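Local coordinates for DNA repair and telomere maintenance protein nbs1 (Schizosaccharomyces pombe, PDB 3HUF) that serves within the MRN complex in DNA double-strand break repair and telomere maintenance, its FHA and BRCT domains recognising phosphorylated proteins such as Ctp1, at residues Glu295-Trp298 with Lys299-Glu303. Numbering follows the deposited sequence.
Sequences EQLW and KIIIE
Trp298 meets Ile301 and Ile302 one turn further along helix 294-302, and the same side of its indole takes both. CG2 of Ile301 sits 3.7 Å above the ring plane, displaced toward the rim, with Trp298 CE3 as its nearest ring atom at 3.8 Å. Ile302 comes in obliquely at the pyrrole end, where its CD1 lies 3.5 Å from Trp298 NE1. The indole stands out from the helix because chi1 is -173°, CG lying anti to the backbone N and beside the carbonyl carbon. Its NE1 hydrogen-bonds to the carbonyl of Gln214; Met166, Phe169 and Leu170 of helix 163-170 pack against it. Replacing Trp298 by an alanine is likely to leave the Gln214 carbonyl without this donor and to open a gap between the two isoleucines and helix 163-170. Next to this cluster, Leu297 CD2 touches Ile301 CD1 at 4.0 Å, and both residues also pack on Leu226. Main-chain bonds accompany the packed side: Ile301 N to Leu297 O, 2.9 Å, and Ile302 N to Trp298 O, 3.1 Å. The solvent side is looser. There Lys299 N reaches Glu295 O by a weak bond of 3.5 Å, and the extended lysine chain runs past that oxygen, its CG 3.3 Å away, before leading off from the turn. Gln296 turns back instead, its OE1 accepting from Thr293 N. These i to i+3 and i+4 helix contacts present Trp298 to the first BRCT repeat, consistent with a tandem BRCT interface, in which alpha2 of the first repeat packs against helices of the second.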
ATOM      1  N   GLU A 295       7.900 -20.239 -11.680  1.00 46.33           N
ATOM      2  CA  GLU A 295       7.979 -21.079 -10.490  1.00 46.43           C
ATOM      3  C   GLU A 295       9.278 -21.889 -10.476  1.00 46.11           C
ATOM      4  O   GLU A 295       9.956 -21.965  -9.452  1.00 45.78           O
ATOM      5  CB  GLU A 295       6.746 -21.998 -10.403  1.00 46.56           C
ATOM      6  CG  GLU A 295       5.421 -21.298 -10.021  1.00 48.23           C
ATOM      7  CD  GLU A 295       4.625 -20.717 -11.212  1.00 50.80           C
ATOM      8  OE1 GLU A 295       5.200 -20.485 -12.303  1.00 51.30           O
ATOM      9  OE2 GLU A 295       3.401 -20.478 -11.048  1.00 51.13           O
ATOM     10  N   GLN A 296       9.635 -22.469 -11.623  1.00 46.19           N
ATOM     11  CA  GLN A 296      10.883 -23.219 -11.753  1.00 46.18           C
ATOM     12  C   GLN A 296      12.100 -22.293 -11.737  1.00 46.33           C
ATOM     13  O   GLN A 296      13.150 -22.637 -11.191  1.00 45.99           O
ATOM     14  CB  GLN A 296      10.868 -24.054 -13.029  1.00 46.35           C
ATOM     15  CG  GLN A 296      10.007 -25.315 -12.942  1.00 46.52           C
ATOM     16  CD  GLN A 296       9.712 -25.928 -14.314  1.00 46.12           C
ATOM     17  OE1 GLN A 296       9.268 -25.239 -15.235  1.00 44.57           O
ATOM     18  NE2 GLN A 296       9.948 -27.229 -14.445  1.00 44.61           N
ATOM     19  N   LEU A 297      11.935 -21.112 -12.330  1.00 46.59           N
ATOM     20  CA  LEU A 297      12.985 -20.096 -12.398  1.00 47.00           C
ATOM     21  C   LEU A 297      13.317 -19.512 -11.019  1.00 47.27           C
ATOM     22  O   LEU A 297      14.474 -19.193 -10.747  1.00 47.28           O
ATOM     23  CB  LEU A 297      12.550 -18.964 -13.336  1.00 47.13           C
ATOM     24  CG  LEU A 297      13.440 -18.470 -14.477  1.00 47.02           C
ATOM     25  CD1 LEU A 297      13.023 -17.051 -14.845  1.00 46.98           C
ATOM     26  CD2 LEU A 297      14.915 -18.517 -14.139  1.00 47.29           C
ATOM     27  N   TRP A 298      12.298 -19.361 -10.172  1.00 47.69           N
ATOM     28  CA  TRP A 298      12.460 -18.880  -8.794  1.00 48.30           C
ATOM     29  C   TRP A 298      13.289 -19.861  -7.957  1.00 49.40           C
ATOM     30  O   TRP A 298      14.134 -19.441  -7.165  1.00 49.09           O
ATOM     31  CB  TRP A 298      11.092 -18.658  -8.158  1.00 47.90           C
ATOM     32  CG  TRP A 298      11.094 -18.016  -6.792  1.00 47.41           C
ATOM     33  CD1 TRP A 298      10.918 -18.647  -5.593  1.00 47.40           C
ATOM     34  CD2 TRP A 298      11.253 -16.617  -6.488  1.00 47.14           C
ATOM     35  NE1 TRP A 298      10.957 -17.733  -4.562  1.00 47.02           N
ATOM     36  CE2 TRP A 298      11.163 -16.482  -5.082  1.00 46.60           C
ATOM     37  CE3 TRP A 298      11.456 -15.467  -7.265  1.00 47.35           C
ATOM     38  CZ2 TRP A 298      11.287 -15.246  -4.436  1.00 45.75           C
ATOM     39  CZ3 TRP A 298      11.572 -14.230  -6.617  1.00 46.70           C
ATOM     40  CH2 TRP A 298      11.484 -14.135  -5.216  1.00 46.46           C
ATOM     41  N   LYS A 299      13.057 -21.158  -8.151  1.00 50.62           N
ATOM     42  CA  LYS A 299      13.821 -22.196  -7.457  1.00 52.75           C
ATOM     43  C   LYS A 299      15.323 -22.066  -7.699  1.00 53.87           C
ATOM     44  O   LYS A 299      16.120 -22.259  -6.784  1.00 53.70           O
ATOM     45  CB  LYS A 299      13.332 -23.596  -7.849  1.00 52.58           C
ATOM     46  CG  LYS A 299      11.877 -23.836  -7.489  1.00 53.22           C
ATOM     47  CD  LYS A 299      11.480 -25.290  -7.602  1.00 54.66           C
ATOM     48  CE  LYS A 299      10.090 -25.493  -7.015  1.00 55.32           C
ATOM     49  NZ  LYS A 299       9.878 -26.879  -6.508  1.00 55.97           N
ATOM     50  N   ILE A 300      15.687 -21.712  -8.929  1.00 55.67           N
ATOM     51  CA  ILE A 300      17.083 -21.510  -9.316  1.00 57.44           C
ATOM     52  C   ILE A 300      17.587 -20.147  -8.836  1.00 58.75           C
ATOM     53  O   ILE A 300      18.748 -19.997  -8.451  1.00 59.00           O
ATOM     54  CB  ILE A 300      17.269 -21.622 -10.860  1.00 57.22           C
ATOM     55  CG1 ILE A 300      16.550 -22.861 -11.409  1.00 57.12           C
ATOM     56  CG2 ILE A 300      18.750 -21.661 -11.233  1.00 57.39           C
ATOM     57  CD1 ILE A 300      16.393 -22.877 -12.935  1.00 56.14           C
ATOM     58  N   ILE A 301      16.695 -19.162  -8.849  1.00 60.41           N
ATOM     59  CA  ILE A 301      17.048 -17.774  -8.543  1.00 62.29           C
ATOM     60  C   ILE A 301      17.453 -17.600  -7.077  1.00 63.68           C
ATOM     61  O   ILE A 301      18.182 -16.665  -6.722  1.00 63.86           O
ATOM     62  CB  ILE A 301      15.903 -16.829  -8.973  1.00 62.07           C
ATOM     63  CG1 ILE A 301      16.420 -15.809  -9.972  1.00 62.16           C
ATOM     64  CG2 ILE A 301      15.166 -16.198  -7.791  1.00 62.48           C
ATOM     65  CD1 ILE A 301      15.669 -15.886 -11.249  1.00 61.97           C
ATOM     66  N   ILE A 302      16.983 -18.539  -6.255  1.00 65.41           N
ATOM     67  CA  ILE A 302      17.383 -18.697  -4.864  1.00 66.72           C
ATOM     68  C   ILE A 302      18.630 -19.573  -4.789  1.00 67.80           C
ATOM     69  O   ILE A 302      19.707 -19.088  -4.429  1.00 68.20           O
ATOM     70  CB  ILE A 302      16.264 -19.395  -4.044  1.00 66.64           C
ATOM     71  CG1 ILE A 302      15.079 -18.465  -3.808  1.00 65.98           C
ATOM     72  CG2 ILE A 302      16.793 -19.906  -2.711  1.00 66.92           C
ATOM     73  CD1 ILE A 302      13.848 -19.207  -3.339  1.00 65.86           C
ATOM     74  N   GLU A 303      18.465 -20.845  -5.181  1.00 69.00           N
ATOM     75  CA  GLU A 303      19.357 -21.967  -4.831  1.00 69.93           C
ATOM     76  C   GLU A 303      20.821 -21.630  -4.564  1.00 70.74           C
ATOM     77  O   GLU A 303      21.191 -21.328  -3.424  1.00 71.03           O
ATOM     78  CB  GLU A 303      19.234 -23.108  -5.847  1.00 69.78           C
TER